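Local coordinates for protein 3-oxosteroid 1-dehydrogenase (Sterolibacterium denitrificans, PDB 7P18) that probably introduces the 1,2 double bond into 3-oxosteroids, using bound FAD as cofactor and handing the electrons on to an acceptor, at residues L71-A76 with Y115-Q120; W319-P324 with K534-A539; A339-P344 with L364-A369. One frame throughout, in Å; residues are numbered along the deposited sequence.

Interaction 1. Residues L71-A76 with Y115-Q120. With ANB (androsta-1,4-diene-3,17-dione), chain D.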
# COMPACT_ATOMS: atom_id res chain seq x y z
N LEU A 71 -18.89 -5.11 10.56
CA LEU A 71 -19.73 -5.50 9.39
C LEU A 71 -20.55 -4.29 8.94
O LEU A 71 -20.65 -4.07 7.72
CB LEU A 71 -20.64 -6.70 9.73
CG LEU A 71 -21.56 -7.14 8.59
CD1 LEU A 71 -20.75 -7.67 7.41
CD2 LEU A 71 -22.55 -8.20 9.06
N THR A 72 -21.11 -3.51 9.86
CA THR A 72 -21.85 -2.28 9.53
C THR A 72 -20.96 -1.36 8.67
O THR A 72 -21.38 -0.89 7.61
CB THR A 72 -22.37 -1.62 10.80
OG1 THR A 72 -23.40 -2.48 11.33
CG2 THR A 72 -22.91 -0.24 10.55
N TYR A 73 -19.76 -1.12 9.15
CA TYR A 73 -18.74 -0.29 8.47
C TYR A 73 -18.43 -0.86 7.07
O TYR A 73 -18.47 -0.07 6.12
CB TYR A 73 -17.52 -0.17 9.34
CG TYR A 73 -16.46 0.78 8.84
CD1 TYR A 73 -16.63 2.15 8.95
CD2 TYR A 73 -15.28 0.31 8.31
CE1 TYR A 73 -15.64 3.04 8.53
CE2 TYR A 73 -14.29 1.19 7.89
CZ TYR A 73 -14.45 2.56 8.04
OH TYR A 73 -13.46 3.44 7.63
N LEU A 74 -18.10 -2.14 6.95
CA LEU A 74 -17.76 -2.73 5.63
C LEU A 74 -18.97 -2.73 4.68
O LEU A 74 -18.79 -2.49 3.49
CB LEU A 74 -17.15 -4.12 5.80
CG LEU A 74 -15.73 -4.13 6.35
CD1 LEU A 74 -15.20 -5.54 6.33
CD2 LEU A 74 -14.85 -3.18 5.52
N LYS A 75 -20.19 -2.98 5.17
CA LYS A 75 -21.38 -2.94 4.28
C LYS A 75 -21.57 -1.50 3.81
O LYS A 75 -21.83 -1.29 2.63
CB LYS A 75 -22.62 -3.49 5.00
CG LYS A 75 -22.61 -5.01 5.14
CD LYS A 75 -23.81 -5.50 5.94
CE LYS A 75 -25.12 -5.29 5.21
NZ LYS A 75 -25.19 -6.17 4.02
N ALA A 76 -21.41 -0.53 4.68
CA ALA A 76 -21.53 0.89 4.31
C ALA A 76 -20.45 1.24 3.29
O ALA A 76 -20.76 1.94 2.32
CB ALA A 76 -21.45 1.76 5.53
N TYR A 115 -4.49 5.53 15.23
CA TYR A 115 -4.62 5.65 13.75
C TYR A 115 -6.09 5.45 13.41
O TYR A 115 -6.56 4.33 13.43
CB TYR A 115 -3.76 4.60 13.06
CG TYR A 115 -3.29 4.97 11.68
CD1 TYR A 115 -4.07 5.73 10.80
CD2 TYR A 115 -2.06 4.54 11.25
CE1 TYR A 115 -3.59 6.07 9.53
CE2 TYR A 115 -1.56 4.89 10.00
CZ TYR A 115 -2.34 5.63 9.14
OH TYR A 115 -1.76 5.93 7.93
N PRO A 116 -6.86 6.51 13.10
CA PRO A 116 -8.29 6.36 12.86
C PRO A 116 -8.62 5.64 11.56
O PRO A 116 -7.85 5.73 10.61
CB PRO A 116 -8.81 7.80 12.77
CG PRO A 116 -7.67 8.63 13.30
CD PRO A 116 -6.43 7.89 12.91
N ASP A 117 -9.76 4.93 11.57
CA ASP A 117 -10.36 4.41 10.31
C ASP A 117 -10.54 5.58 9.32
O ASP A 117 -10.74 6.74 9.74
CB ASP A 117 -11.68 3.72 10.60
CG ASP A 117 -11.53 2.39 11.32
OD1 ASP A 117 -10.39 1.86 11.37
OD2 ASP A 117 -12.55 1.92 11.81
N TYR A 118 -10.51 5.30 8.02
CA TYR A 118 -10.48 6.39 7.00
C TYR A 118 -11.82 7.08 6.83
O TYR A 118 -11.85 8.15 6.24
CB TYR A 118 -9.93 5.82 5.69
CG TYR A 118 -8.43 5.63 5.69
CD1 TYR A 118 -7.64 5.72 6.83
CD2 TYR A 118 -7.78 5.33 4.50
CE1 TYR A 118 -6.27 5.51 6.79
CE2 TYR A 118 -6.42 5.14 4.44
CZ TYR A 118 -5.65 5.25 5.58
OH TYR A 118 -4.30 5.02 5.47
N TYR A 119 -12.95 6.45 7.17
CA TYR A 119 -14.29 6.98 6.88
C TYR A 119 -15.02 7.24 8.20
O TYR A 119 -15.86 6.43 8.62
CB TYR A 119 -15.10 6.03 5.99
CG TYR A 119 -14.46 5.62 4.69
CD1 TYR A 119 -14.02 6.55 3.74
CD2 TYR A 119 -14.31 4.29 4.37
CE1 TYR A 119 -13.43 6.14 2.55
CE2 TYR A 119 -13.73 3.87 3.19
CZ TYR A 119 -13.34 4.80 2.25
OH TYR A 119 -12.79 4.35 1.08
N GLN A 120 -14.65 8.31 8.90
CA GLN A 120 -15.18 8.57 10.25
C GLN A 120 -16.69 8.88 10.15
O GLN A 120 -17.40 8.71 11.16
CB GLN A 120 -14.43 9.72 10.91
CG GLN A 120 -13.02 9.33 11.33
CD GLN A 120 -12.98 8.27 12.39
OE1 GLN A 120 -13.61 8.40 13.42
NE2 GLN A 120 -12.26 7.17 12.12
C1 ANB D . 0.12 3.44 3.37
C10 ANB D . 0.46 3.89 4.76
C11 ANB D . 2.75 4.83 3.94
C12 ANB D . 4.22 5.14 4.27
C13 ANB D . 4.35 5.73 5.66
C14 ANB D . 3.79 4.69 6.65
C15 ANB D . 4.27 5.20 8.02
C16 ANB D . 5.67 5.78 7.73
C17 ANB D . 5.75 5.92 6.22
C18 ANB D . 3.69 7.12 5.78
C19 ANB D . -0.22 5.27 4.96
C2 ANB D . -0.93 2.67 3.07
C3 ANB D . -1.67 1.97 4.11
C4 ANB D . -1.03 2.00 5.42
C5 ANB D . -0.11 2.91 5.77
C6 ANB D . 0.32 3.07 7.20
C7 ANB D . 1.82 3.27 7.36
C8 ANB D . 2.32 4.38 6.44
C9 ANB D . 2.02 3.97 4.98
O1 ANB D . -2.72 1.36 3.89
O2 ANB D . 6.76 6.17 5.60
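Y73, on helix 67-78, drives its phenol into the loop 115-120, joining the helix to the wall of the steroid pocket in this Rossmann-type flavoprotein of the FAD-dependent oxidoreductase 2 family. Nearly all the close packing is made by the far end of that ring. Its OH accepts the backbone N-H of Y119 (Y119 N to Y73 OH 3.1 Å, bent to 145°) and donates to P537 O, so one hydroxyl ties together two loops. Y73 OH also lies 3.5 Å from both D117 CB and Y119 CD2. With CG anti to its own N (chi1 -173°), Y73 heads toward the loop, and its side chain crosses that of Y119 at about a right angle. One ring face has D117 OD2 over its rim; this carboxylate is held by a salt bridge to R130. Packing gives way to solvent on the far side of the helix, where K75 is exposed and forms a salt bridge with E84. At the other end of the loop, Y115 belongs to the pocket itself, its hydroxyl bonded to that of Y467 while Y115 OH rests 3.4 Å from C19 of androsta-1,4-diene-3,17-dione.

Interaction 2. Residues W319-P324 with K534-A539. With ANB (androsta-1,4-diene-3,17-dione), chain D.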
# COMPACT_ATOMS: atom_id res chain seq x y z
N TRP A 319 -10.65 -0.04 -11.40
CA TRP A 319 -10.17 0.64 -10.17
C TRP A 319 -8.70 0.29 -9.88
O TRP A 319 -8.28 -0.88 -10.04
CB TRP A 319 -11.07 0.28 -8.97
CG TRP A 319 -12.26 1.18 -8.91
CD1 TRP A 319 -13.33 1.16 -9.74
CD2 TRP A 319 -12.43 2.35 -8.10
NE1 TRP A 319 -14.19 2.17 -9.47
CE2 TRP A 319 -13.68 2.91 -8.45
CE3 TRP A 319 -11.71 2.93 -7.06
CZ2 TRP A 319 -14.19 4.05 -7.84
CZ3 TRP A 319 -12.22 4.05 -6.44
CH2 TRP A 319 -13.44 4.60 -6.82
N ALA A 320 -7.94 1.27 -9.41
CA ALA A 320 -6.60 1.05 -8.86
C ALA A 320 -6.60 1.58 -7.42
O ALA A 320 -7.48 2.41 -7.05
CB ALA A 320 -5.52 1.71 -9.71
N TRP A 321 -5.61 1.15 -6.67
CA TRP A 321 -5.34 1.72 -5.34
C TRP A 321 -4.61 3.05 -5.57
O TRP A 321 -3.38 3.09 -5.46
CB TRP A 321 -4.55 0.74 -4.49
CG TRP A 321 -5.16 -0.61 -4.21
CD1 TRP A 321 -4.71 -1.81 -4.65
CD2 TRP A 321 -6.18 -0.92 -3.24
NE1 TRP A 321 -5.40 -2.85 -4.07
CE2 TRP A 321 -6.34 -2.32 -3.24
CE3 TRP A 321 -7.02 -0.16 -2.45
CZ2 TRP A 321 -7.25 -2.96 -2.39
CZ3 TRP A 321 -7.93 -0.77 -1.62
CH2 TRP A 321 -8.04 -2.16 -1.60
N TRP A 322 -5.35 4.10 -5.91
CA TRP A 322 -4.74 5.40 -6.31
C TRP A 322 -3.89 5.94 -5.15
O TRP A 322 -4.24 5.74 -3.94
CB TRP A 322 -5.77 6.44 -6.75
CG TRP A 322 -6.78 5.97 -7.74
CD1 TRP A 322 -8.12 5.85 -7.55
CD2 TRP A 322 -6.52 5.58 -9.11
NE1 TRP A 322 -8.71 5.40 -8.70
CE2 TRP A 322 -7.75 5.18 -9.65
CE3 TRP A 322 -5.37 5.48 -9.90
CZ2 TRP A 322 -7.88 4.75 -10.98
CZ3 TRP A 322 -5.49 4.99 -11.19
CH2 TRP A 322 -6.74 4.66 -11.73
N VAL A 323 -2.80 6.62 -5.49
CA VAL A 323 -2.08 7.54 -4.57
C VAL A 323 -1.56 8.70 -5.41
O VAL A 323 -1.00 8.47 -6.48
CB VAL A 323 -0.99 6.82 -3.76
CG1 VAL A 323 0.19 6.31 -4.58
CG2 VAL A 323 -0.48 7.65 -2.59
N PRO A 324 -1.63 9.96 -4.94
CA PRO A 324 -0.90 11.05 -5.59
C PRO A 324 0.58 10.70 -5.51
O PRO A 324 1.04 10.30 -4.48
CB PRO A 324 -1.25 12.32 -4.78
CG PRO A 324 -1.77 11.80 -3.46
CD PRO A 324 -2.39 10.44 -3.78
N LYS A 534 -14.97 -0.61 -3.93
CA LYS A 534 -14.33 0.64 -4.42
C LYS A 534 -13.86 1.50 -3.24
O LYS A 534 -13.82 2.71 -3.36
CB LYS A 534 -15.31 1.36 -5.33
CG LYS A 534 -15.68 0.59 -6.58
CD LYS A 534 -16.78 1.24 -7.39
CE LYS A 534 -17.17 0.44 -8.60
NZ LYS A 534 -18.23 1.18 -9.32
N ALA A 535 -13.51 0.85 -2.12
CA ALA A 535 -13.23 1.57 -0.86
C ALA A 535 -11.90 1.11 -0.28
O ALA A 535 -11.29 0.16 -0.75
CB ALA A 535 -14.38 1.39 0.09
N TYR A 536 -11.45 1.84 0.73
CA TYR A 536 -10.20 1.58 1.46
C TYR A 536 -10.49 1.92 2.91
O TYR A 536 -10.64 3.09 3.24
CB TYR A 536 -9.11 2.48 0.90
CG TYR A 536 -7.70 2.05 1.14
CD1 TYR A 536 -7.17 1.89 2.41
CD2 TYR A 536 -6.84 1.94 0.05
CE1 TYR A 536 -5.83 1.51 2.59
CE2 TYR A 536 -5.51 1.60 0.21
CZ TYR A 536 -5.01 1.35 1.47
OH TYR A 536 -3.69 0.98 1.56
N PRO A 537 -10.76 0.90 3.77
CA PRO A 537 -11.40 1.16 5.06
C PRO A 537 -10.54 1.87 6.11
O PRO A 537 -11.07 2.59 6.97
CB PRO A 537 -11.76 -0.26 5.53
CG PRO A 537 -10.75 -1.15 4.86
CD PRO A 537 -10.63 -0.53 3.48
N GLY A 538 -9.23 1.65 6.02
CA GLY A 538 -8.23 2.15 6.95
C GLY A 538 -6.86 1.68 6.54
O GLY A 538 -6.76 0.83 5.61
N ALA A 539 -5.84 2.19 7.20
CA ALA A 539 -4.45 1.76 6.93
C ALA A 539 -4.36 0.25 7.10
O ALA A 539 -4.81 -0.27 8.16
CB ALA A 539 -3.50 2.53 7.80
C1 ANB D . 0.12 3.44 3.37
C10 ANB D . 0.46 3.89 4.76
C11 ANB D . 2.75 4.83 3.94
C12 ANB D . 4.22 5.14 4.27
C13 ANB D . 4.35 5.73 5.66
C14 ANB D . 3.79 4.69 6.65
C15 ANB D . 4.27 5.20 8.02
C16 ANB D . 5.67 5.78 7.73
C17 ANB D . 5.75 5.92 6.22
C18 ANB D . 3.69 7.12 5.78
C19 ANB D . -0.22 5.27 4.96
C2 ANB D . -0.93 2.67 3.07
C3 ANB D . -1.67 1.97 4.11
C4 ANB D . -1.03 2.00 5.42
C5 ANB D . -0.11 2.91 5.77
C6 ANB D . 0.32 3.07 7.20
C7 ANB D . 1.82 3.27 7.36
C8 ANB D . 2.32 4.38 6.44
C9 ANB D . 2.02 3.97 4.98
O1 ANB D . -2.72 1.36 3.89
O2 ANB D . 6.76 6.17 5.60
O HOH W 1 -16.36 2.14 -11.44
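W319 has its indole overlapped on one face by the side chain of K534, just before strand 320-326 of the antiparallel sheet, where the chain meets the loop that helps to line the steroid and flavin pocket. K534 CG stands 3.7 Å from the centroid of the W319 five-membered ring and only 17° off its normal, a CH-pi contact over the face. Beyond CG the lysine is fully extended, crossing the indole at about a right angle and carrying its ammonium past the pyrrole edge. There a water in the plane of the indole accepts from both groups, 2.9 Å from W319 NE1 and 3.0 Å from K534 NZ, and bridges the two at the partly exposed end of the contact.

Deeper in, the chemistry turns to ring packing. W321, at the centre of an inverse gamma turn, meets Y536 obliquely: the centroids of the W321 six-membered ring and the Y536 ring are 5.0 Å apart and the planes 80° apart. The nearest atoms, W321 CE3 and Y536 CD2, are 3.3 Å apart, while CZ3 of the same indole leans on A535 O, which also receives K499 NZ. Farther along the loop, A539 CB lies 3.5 Å from C4 of the steroid. A chi1 of -159° swings the Y536 ring, which also touches FAD and meets Y363 edge-to-face, away from its backbone N and toward the ligand. There Y536 OH donates to the steroid ketone O1 at 2.6 Å.

Interaction 3. Residues A339-P344 with L364-A369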
# COMPACT_ATOMS: atom_id res chain seq x y z
N ALA A 339 0.93 10.81 3.79
CA ALA A 339 0.64 11.54 5.06
C ALA A 339 0.76 13.06 4.91
O ALA A 339 0.07 13.78 5.65
CB ALA A 339 1.62 11.07 6.10
N GLU A 340 1.69 13.52 4.07
CA GLU A 340 2.24 14.91 4.16
C GLU A 340 1.22 15.93 3.65
O GLU A 340 1.30 17.11 4.05
CB GLU A 340 3.54 15.04 3.35
CG GLU A 340 4.59 14.03 3.72
CD GLU A 340 4.63 12.84 2.77
OE1 GLU A 340 3.56 12.18 2.56
OE2 GLU A 340 5.73 12.52 2.28
N ARG A 341 0.25 15.51 2.82
CA ARG A 341 -0.79 16.43 2.31
C ARG A 341 -1.67 16.98 3.46
O ARG A 341 -2.28 18.05 3.28
CB ARG A 341 -1.70 15.76 1.27
CG ARG A 341 -0.98 15.29 0.01
CD ARG A 341 -1.88 14.42 -0.86
NE ARG A 341 -1.94 13.06 -0.35
CZ ARG A 341 -2.97 12.52 0.31
NH1 ARG A 341 -4.08 13.21 0.51
NH2 ARG A 341 -2.91 11.27 0.69
N ASN A 342 -1.75 16.27 4.57
CA ASN A 342 -2.61 16.68 5.72
C ASN A 342 -1.98 17.86 6.46
O ASN A 342 -2.70 18.53 7.26
CB ASN A 342 -2.83 15.55 6.72
CG ASN A 342 -3.62 14.39 6.15
OD1 ASN A 342 -3.40 14.01 5.01
ND2 ASN A 342 -4.43 13.76 6.99
N LEU A 343 -0.70 18.12 6.22
CA LEU A 343 0.06 19.20 6.92
C LEU A 343 -0.45 20.57 6.50
O LEU A 343 -0.99 20.79 5.41
CB LEU A 343 1.55 19.02 6.69
CG LEU A 343 2.14 17.79 7.38
CD1 LEU A 343 3.54 17.51 6.87
CD2 LEU A 343 2.18 17.99 8.89
N PRO A 344 -0.37 21.56 7.42
CA PRO A 344 -0.97 22.87 7.19
C PRO A 344 -0.13 23.78 6.29
O PRO A 344 1.05 23.85 6.48
CB PRO A 344 -1.09 23.41 8.64
CG PRO A 344 0.07 22.86 9.32
CD PRO A 344 0.19 21.44 8.78
N LEU A 364 -6.96 6.95 -1.81
CA LEU A 364 -7.84 6.33 -2.83
C LEU A 364 -8.82 7.35 -3.39
O LEU A 364 -8.92 7.52 -4.63
CB LEU A 364 -8.59 5.13 -2.23
CG LEU A 364 -9.55 4.43 -3.17
CD1 LEU A 364 -8.83 3.69 -4.27
CD2 LEU A 364 -10.43 3.44 -2.41
N GLU A 365 -9.52 8.06 -2.51
CA GLU A 365 -10.54 9.05 -2.91
C GLU A 365 -9.86 10.25 -3.57
O GLU A 365 -10.49 10.84 -4.45
CB GLU A 365 -11.39 9.45 -1.70
CG GLU A 365 -12.48 8.40 -1.42
CD GLU A 365 -12.02 7.16 -0.70
OE1 GLU A 365 -10.96 7.25 -0.05
OE2 GLU A 365 -12.71 6.10 -0.82
N PHE A 366 -8.64 10.59 -3.14
CA PHE A 366 -7.86 11.70 -3.76
C PHE A 366 -7.63 11.39 -5.25
O PHE A 366 -7.94 12.23 -6.09
CB PHE A 366 -6.59 11.92 -2.96
CG PHE A 366 -5.81 13.14 -3.38
CD1 PHE A 366 -5.09 13.12 -4.55
CD2 PHE A 366 -5.73 14.26 -2.55
CE1 PHE A 366 -4.38 14.22 -4.96
CE2 PHE A 366 -4.98 15.36 -2.93
CZ PHE A 366 -4.29 15.33 -4.14
N GLY A 367 -7.07 10.22 -5.59
CA GLY A 367 -6.90 9.75 -6.98
C GLY A 367 -8.21 9.79 -7.75
O GLY A 367 -8.25 10.38 -8.87
N ALA A 368 -9.29 9.26 -7.18
CA ALA A 368 -10.60 9.24 -7.85
C ALA A 368 -11.05 10.67 -8.14
O ALA A 368 -11.60 10.90 -9.23
CB ALA A 368 -11.62 8.52 -7.01
N ALA A 369 -10.79 11.62 -7.23
CA ALA A 369 -11.22 13.02 -7.39
C ALA A 369 -10.39 13.68 -8.49
O ALA A 369 -10.94 14.59 -9.12
CB ALA A 369 -11.09 13.77 -6.08
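A single 3-10 turn, 340-342, in the loop between strands 335-336 and 347-349, sends one arginine across to helix 363-377. The turn carries the expected i to i+3 bonds, N342 N to A339 O at 3.3 Å and L343 N to E340 O at 3.1 Å, and E340 OE1 folds back to take the amide of A339. From its middle, R341 starts out beside its own backbone N and bends at chi3 (-80°), which carries the end of the chain obliquely across F366. Two parts of the arginine do the touching. R341 CD sits over the phenyl ring but off its centre, 4.3 Å from the centroid and 28° from the normal, as a CH-pi contact. R341 NH1 comes to 3.6 Å from F366 CD2, so that F366 CG lies over one face of the guanidinium, the two planes being inclined by 54°.

While the ring covers that face, N-H groups are used by main-chain carbonyls: NE reaches L337 O and NH1 reaches S361 O. The guanidinium is thereby held against turning in a buried setting. P324 of strand 320-326 touches both R341 and F366. With an alanine here, L337 O and S361 O would probably lose these donors and a gap would be likely to open beside the F366 ring. The arrangement is that of a buried arginine used structurally, one guanidinium face turned at a slant to an aromatic ring and NE and NH1 bonded to backbone carbonyls, here packing a 3-10 turn against helix 363-377 beside the antiparallel sheet.

All three contacts are buried; interaction 2 lies closest to the centre of the chain, yet its W319-K534 end is partly exposed. Interactions 1 and 2 both touch the steroid and are coupled: Y119 OH bonds to Y536 N, a second tie to 534-539 beside that made by Y73. The same Y119 hydroxyl also reaches E365 on the helix of interaction 3, so one tyrosine links all three. Interactions 2 and 3 meet by packing, P324 against R341 and L364 against A320, W322 and A535. Chemistry follows place: a shared hydroxyl at the helix-to-loop joint, aromatic and ligand contacts at the pocket, and an arginine-phenylalanine pair away from the annotated sites.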